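Local coordinates for protein sensor histidine kinase PdtaS (Mycobacterium tuberculosis, PDB 2YKF) that probably autophosphorylates on a histidine in response to cyclic di-GMP, signalling nutrient deprivation to its partner regulator PdtaR through a cytosolic GAF and PAS-like sensor region, at residues L208-L212 / E213-L217; E236-Q239 / D240-G244. All blocks are in the same frame, centred on the assembly; numbering follows the deposited sequence.

Contact 1. Residues L208-L212 / E213-L217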
ATOM      1  N   LEU A 208      12.176  14.864 -14.600  1.00 34.22           N
ATOM      2  CA  LEU A 208      12.763  15.951 -13.725  1.00 36.38           C
ATOM      3  C   LEU A 208      14.261  15.712 -13.587  1.00 38.12           C
ATOM      4  O   LEU A 208      14.649  14.633 -13.193  1.00 38.22           O
ATOM      5  CB  LEU A 208      12.135  15.963 -12.325  1.00 33.66           C
ATOM      6  CG  LEU A 208      12.515  17.138 -11.401  1.00 36.28           C
ATOM      7  CD1 LEU A 208      11.987  18.429 -11.991  1.00 35.59           C
ATOM      8  CD2 LEU A 208      12.074  16.960  -9.939  1.00 33.31           C
ATOM      9  N   THR A 209      15.086  16.690 -13.961  1.00 41.29           N
ATOM     10  CA  THR A 209      16.552  16.555 -13.830  1.00 44.93           C
ATOM     11  C   THR A 209      17.028  17.443 -12.675  1.00 46.70           C
ATOM     12  O   THR A 209      18.211  17.559 -12.423  1.00 47.68           O
ATOM     13  CB  THR A 209      17.277  17.014 -15.127  1.00 44.77           C
ATOM     14  OG1 THR A 209      17.019  18.404 -15.341  1.00 46.62           O
ATOM     15  CG2 THR A 209      16.734  16.284 -16.334  1.00 45.45           C
ATOM     16  N   THR A 210      16.068  18.067 -12.006  1.00 48.51           N
ATOM     17  CA  THR A 210      16.268  19.097 -10.959  1.00 50.47           C
ATOM     18  C   THR A 210      15.949  18.554  -9.566  1.00 50.46           C
ATOM     19  O   THR A 210      15.428  17.438  -9.433  1.00 50.73           O
ATOM     20  CB  THR A 210      15.329  20.299 -11.300  1.00 51.05           C
ATOM     21  OG1 THR A 210      16.055  21.237 -12.084  1.00 54.71           O
ATOM     22  CG2 THR A 210      14.721  21.014 -10.061  1.00 52.90           C
ATOM     23  N   GLU A 211      16.297  19.304  -8.519  1.00 49.22           N
ATOM     24  CA  GLU A 211      15.785  18.982  -7.171  1.00 49.91           C
ATOM     25  C   GLU A 211      14.254  19.237  -7.096  1.00 46.88           C
ATOM     26  O   GLU A 211      13.700  19.970  -7.887  1.00 47.37           O
ATOM     27  CB  GLU A 211      16.549  19.805  -6.093  1.00 50.20           C
ATOM     28  CG  GLU A 211      17.991  19.311  -5.866  1.00 56.41           C
ATOM     29  CD  GLU A 211      18.879  20.321  -5.118  1.00 64.92           C
ATOM     30  OE1 GLU A 211      18.379  21.418  -4.723  1.00 65.23           O
ATOM     31  OE2 GLU A 211      20.083  20.002  -4.929  1.00 67.27           O
ATOM     32  N   LEU A 212      13.566  18.644  -6.144  1.00 45.51           N
ATOM     33  CA  LEU A 212      12.153  18.993  -5.999  1.00 42.59           C
ATOM     34  C   LEU A 212      11.949  19.918  -4.830  1.00 41.37           C
ATOM     35  O   LEU A 212      11.228  20.878  -4.926  1.00 40.52           O
ATOM     36  CB  LEU A 212      11.337  17.721  -5.794  1.00 42.66           C
ATOM     37  CG  LEU A 212       9.876  17.667  -6.180  1.00 41.82           C
ATOM     38  CD1 LEU A 212       9.571  18.442  -7.476  1.00 39.71           C
ATOM     39  CD2 LEU A 212       9.515  16.145  -6.267  1.00 41.28           C
ATOM     40  N   GLU A 213      12.564  19.586  -3.705  1.00 40.51           N
ATOM     41  CA  GLU A 213      12.486  20.412  -2.511  1.00 40.96           C
ATOM     42  C   GLU A 213      12.966  21.841  -2.730  1.00 40.30           C
ATOM     43  O   GLU A 213      13.936  22.076  -3.435  1.00 39.48           O
ATOM     44  CB  GLU A 213      13.249  19.762  -1.360  1.00 42.10           C
ATOM     45  CG  GLU A 213      12.414  18.669  -0.712  1.00 44.95           C
ATOM     46  CD  GLU A 213      13.182  17.770   0.273  1.00 49.42           C
ATOM     47  OE1 GLU A 213      14.234  18.189   0.859  1.00 49.40           O
ATOM     48  OE2 GLU A 213      12.694  16.641   0.462  1.00 45.94           O
ATOM     49  N   GLY A 214      12.223  22.780  -2.160  1.00 40.37           N
ATOM     50  CA  GLY A 214      12.446  24.197  -2.370  1.00 41.27           C
ATOM     51  C   GLY A 214      11.981  24.744  -3.712  1.00 41.40           C
ATOM     52  O   GLY A 214      12.238  25.880  -4.020  1.00 42.25           O
ATOM     53  N   VAL A 215      11.302  23.957  -4.533  1.00 41.11           N
ATOM     54  CA  VAL A 215      10.889  24.469  -5.859  1.00 40.26           C
ATOM     55  C   VAL A 215       9.372  24.535  -5.860  1.00 38.95           C
ATOM     56  O   VAL A 215       8.727  23.748  -5.199  1.00 36.08           O
ATOM     57  CB  VAL A 215      11.391  23.594  -7.013  1.00 41.12           C
ATOM     58  CG1 VAL A 215      11.011  24.200  -8.359  1.00 45.01           C
ATOM     59  CG2 VAL A 215      12.926  23.419  -6.947  1.00 43.98           C
ATOM     60  N   ASN A 216       8.824  25.529  -6.559  1.00 38.03           N
ATOM     61  CA  ASN A 216       7.422  25.593  -6.798  1.00 37.06           C
ATOM     62  C   ASN A 216       6.995  24.332  -7.582  1.00 34.50           C
ATOM     63  O   ASN A 216       7.577  24.011  -8.604  1.00 33.16           O
ATOM     64  CB  ASN A 216       7.070  26.891  -7.560  1.00 37.26           C
ATOM     65  CG  ASN A 216       5.609  26.991  -7.831  1.00 41.37           C
ATOM     66  OD1 ASN A 216       5.126  26.397  -8.788  1.00 43.25           O
ATOM     67  ND2 ASN A 216       4.860  27.660  -6.925  1.00 43.26           N
ATOM     68  N   LEU A 217       6.037  23.599  -7.034  1.00 32.70           N
ATOM     69  CA  LEU A 217       5.645  22.284  -7.595  1.00 33.38           C
ATOM     70  C   LEU A 217       5.142  22.388  -9.031  1.00 33.07           C
ATOM     71  O   LEU A 217       5.662  21.708  -9.945  1.00 31.26           O
ATOM     72  CB  LEU A 217       4.592  21.601  -6.709  1.00 31.63           C
ATOM     73  CG  LEU A 217       4.207  20.218  -7.291  1.00 34.69           C
ATOM     74  CD1 LEU A 217       5.282  19.181  -7.102  1.00 32.00           C
ATOM     75  CD2 LEU A 217       2.979  19.763  -6.657  1.00 38.08           C
TER
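Leu212 and Val215 close a type II beta turn, with Glu213 and Gly214 at its two corners. The N of Val215 reaches back to the O of Leu212 at 3.1 Å; the bond is bent, and the donor is tilted 32° from the carbonyl plane. Gly214 supplies the positive phi, 76°, that the third position of such a turn calls for. Val215 then lays its side chain back over residues 210-211, the chain leading into the turn. Its CG2, which stands beside its own backbone N, comes 3.7 Å from the O of Glu211 and 4.3 Å from CG2 of Thr210. The O of Glu211 is buried there without a polar partner in the model. Leu212 heads the other way, into the protein: its CG is anti to the backbone N, chi1 -154°, and its CD1 meets CD1 of Leu217 at 4.4 Å, methyl to methyl. Tyr203 of helix 197-205 touches both leucines, while OE2 of Glu213 accepts a hydrogen bond from the backbone N of Ala195. After the turn, Asn216 serves as N-cap of helix 217-221, its OD1 taking the N of Asp219. The loop links helices 197-205 and 217-221 of the PAS-like domain, and backbone hydrogen bonds of Gly214 and Val215 with Val192 tie its turn to strand 192-195, outermost in its antiparallel sheet within this chain.

Contact 2. Residues E236-Q239 / D240-G244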
ATOM      1  N   GLU A 236      -3.890  24.620 -12.875  1.00 32.76           N
ATOM      2  CA  GLU A 236      -5.111  25.220 -12.277  1.00 35.07           C
ATOM      3  C   GLU A 236      -5.603  24.516 -11.000  1.00 33.81           C
ATOM      4  O   GLU A 236      -6.017  25.157 -10.039  1.00 33.46           O
ATOM      5  CB  GLU A 236      -6.269  25.286 -13.287  1.00 36.43           C
ATOM      6  CG  GLU A 236      -6.029  26.413 -14.335  1.00 44.09           C
ATOM      7  CD  GLU A 236      -5.899  27.819 -13.686  1.00 55.70           C
ATOM      8  OE1 GLU A 236      -6.686  28.151 -12.731  1.00 60.03           O
ATOM      9  OE2 GLU A 236      -5.010  28.600 -14.136  1.00 58.71           O
ATOM     10  N   HIS A 237      -5.597  23.199 -11.022  1.00 31.86           N
ATOM     11  CA  HIS A 237      -5.981  22.434  -9.838  1.00 31.70           C
ATOM     12  C   HIS A 237      -5.186  22.822  -8.636  1.00 30.71           C
ATOM     13  O   HIS A 237      -5.746  23.172  -7.609  1.00 31.03           O
ATOM     14  CB  HIS A 237      -5.822  20.939 -10.048  1.00 31.23           C
ATOM     15  CG  HIS A 237      -6.085  20.161  -8.800  1.00 34.62           C
ATOM     16  ND1 HIS A 237      -7.309  20.184  -8.147  1.00 32.92           N
ATOM     17  CD2 HIS A 237      -5.261  19.393  -8.049  1.00 29.88           C
ATOM     18  CE1 HIS A 237      -7.232  19.427  -7.063  1.00 37.92           C
ATOM     19  NE2 HIS A 237      -5.997  18.942  -6.977  1.00 33.55           N
ATOM     20  N   VAL A 238      -3.886  22.773  -8.758  1.00 30.47           N
ATOM     21  CA  VAL A 238      -3.023  23.058  -7.628  1.00 31.99           C
ATOM     22  C   VAL A 238      -3.208  24.513  -7.128  1.00 33.92           C
ATOM     23  O   VAL A 238      -3.320  24.744  -5.911  1.00 33.74           O
ATOM     24  CB  VAL A 238      -1.559  22.746  -7.966  1.00 30.82           C
ATOM     25  CG1 VAL A 238      -0.649  23.258  -6.890  1.00 32.85           C
ATOM     26  CG2 VAL A 238      -1.361  21.208  -8.081  1.00 29.26           C
ATOM     27  N   GLN A 239      -3.309  25.476  -8.057  1.00 34.63           N
ATOM     28  CA  GLN A 239      -3.672  26.853  -7.667  1.00 37.00           C
ATOM     29  C   GLN A 239      -4.971  26.929  -6.878  1.00 36.84           C
ATOM     30  O   GLN A 239      -4.990  27.598  -5.886  1.00 37.44           O
ATOM     31  CB  GLN A 239      -3.782  27.773  -8.875  1.00 36.52           C
ATOM     32  CG  GLN A 239      -2.479  27.913  -9.647  1.00 41.48           C
ATOM     33  CD  GLN A 239      -2.614  29.018 -10.695  1.00 49.05           C
ATOM     34  OE1 GLN A 239      -3.190  30.064 -10.398  1.00 48.33           O
ATOM     35  NE2 GLN A 239      -2.134  28.770 -11.932  1.00 46.86           N
ATOM     36  N   ASP A 240      -6.032  26.257  -7.337  1.00 36.93           N
ATOM     37  CA  ASP A 240      -7.319  26.196  -6.630  1.00 39.87           C
ATOM     38  C   ASP A 240      -7.247  25.505  -5.262  1.00 40.52           C
ATOM     39  O   ASP A 240      -7.966  25.868  -4.297  1.00 39.73           O
ATOM     40  CB  ASP A 240      -8.368  25.438  -7.466  1.00 39.78           C
ATOM     41  CG  ASP A 240      -8.828  26.229  -8.702  1.00 46.10           C
ATOM     42  OD1 ASP A 240      -8.482  27.431  -8.798  1.00 51.64           O
ATOM     43  OD2 ASP A 240      -9.521  25.645  -9.581  1.00 51.10           O
ATOM     44  N   LEU A 241      -6.447  24.448  -5.206  1.00 39.43           N
ATOM     45  CA  LEU A 241      -6.264  23.677  -3.990  1.00 41.56           C
ATOM     46  C   LEU A 241      -5.777  24.556  -2.851  1.00 41.82           C
ATOM     47  O   LEU A 241      -6.368  24.582  -1.740  1.00 43.35           O
ATOM     48  CB  LEU A 241      -5.205  22.586  -4.276  1.00 41.35           C
ATOM     49  CG  LEU A 241      -4.898  21.479  -3.279  1.00 43.28           C
ATOM     50  CD1 LEU A 241      -6.117  20.649  -3.141  1.00 39.85           C
ATOM     51  CD2 LEU A 241      -3.708  20.656  -3.849  1.00 42.69           C
ATOM     52  N   LEU A 242      -4.703  25.269  -3.140  1.00 41.75           N
ATOM     53  CA  LEU A 242      -4.027  26.135  -2.203  1.00 43.46           C
ATOM     54  C   LEU A 242      -4.878  27.360  -1.798  1.00 45.83           C
ATOM     55  O   LEU A 242      -4.785  27.839  -0.652  1.00 45.96           O
ATOM     56  CB  LEU A 242      -2.745  26.620  -2.850  1.00 43.70           C
ATOM     57  CG  LEU A 242      -1.731  25.494  -3.071  1.00 44.17           C
ATOM     58  CD1 LEU A 242      -0.544  25.932  -3.911  1.00 43.92           C
ATOM     59  CD2 LEU A 242      -1.278  24.867  -1.739  1.00 43.68           C
ATOM     60  N   ALA A 243      -5.717  27.821  -2.732  1.00 46.50           N
ATOM     61  CA  ALA A 243      -6.590  28.988  -2.508  1.00 49.24           C
ATOM     62  C   ALA A 243      -7.879  28.674  -1.724  1.00 49.91           C
ATOM     63  O   ALA A 243      -8.550  29.605  -1.257  1.00 51.32           O
ATOM     64  CB  ALA A 243      -6.919  29.674  -3.857  1.00 47.96           C
ATOM     65  N   GLY A 244      -8.228  27.385  -1.577  1.00 51.03           N
ATOM     66  CA  GLY A 244      -9.489  26.975  -0.975  1.00 51.62           C
ATOM     67  C   GLY A 244     -10.612  27.004  -1.993  1.00 53.24           C
ATOM     68  O   GLY A 244     -11.804  26.955  -1.636  1.00 53.90           O
TER
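Asp240 N takes up the carbonyl O of Glu236 at 2.9 Å, and the same i to i+4 bond is repeated three more times before the helix ends. Leu241 N bonds to His237 O at 2.8 Å, the donor nearly in line with the C=O. Leu242 N meets Val238 O at 3.1 Å and is the straightest of the four, 169° at the hydrogen. The last, from Ala243 N to Gln239 O, is longer and more bent, at 3.2 Å and 141°. Here helix 228-243 runs out in a Schellman motif: Gly244 turns to positive phi, and its N makes a weak bond of 3.4 Å to Leu241 O. This is the final turn of a helix that lies against the antiparallel sheet of the PAS-like domain.

On the sheet side, Leu241 touches Thr264 and Pro266 of strand 258-269 and Ala276 of strand 272-282. His237 has its CG anti to the backbone N, chi1 174°, which carries the ring beside Leu241, whose CD1 lies 4.2 Å from NE2 and oblique to the ring. That NE2 is hydrogen-bonded to OG1 of Thr264, so the histidine pins the helix to the same strand. Val238 and Leu242 lie side by side and point the same way, with CG1 of the valine 4.0 Å from CD1 of the leucine. The polar ends on the outer flank behave differently. Gln239 sends its NE2 back one turn to OD1 of Asp235. OE1 of Glu236 and OD1 of Asp240 stand 4.4 Å apart as like charges, which would probably raise the proton affinity of one or the other carboxylate.

Overall arrangement
Both contacts are local and belong to the PAS-like domain, one following the other along the chain; their centres lie 19 Å apart and they do not touch, although their nearest atoms are about 5 Å apart. Each is partly buried, with two buried residues among those that touch and an exposed side. Contact 1 is irregular: one backbone bond closes it, and it is anchored on strand 192-195 at one margin of the sheet as counted in this chain. Contact 2 is regular helix, rich in backbone bonds, and rests on the inner strands 258-269 and 272-282. Glycine with positive phi serves in both, within a turn in 208-217 and at a helix end in 236-244.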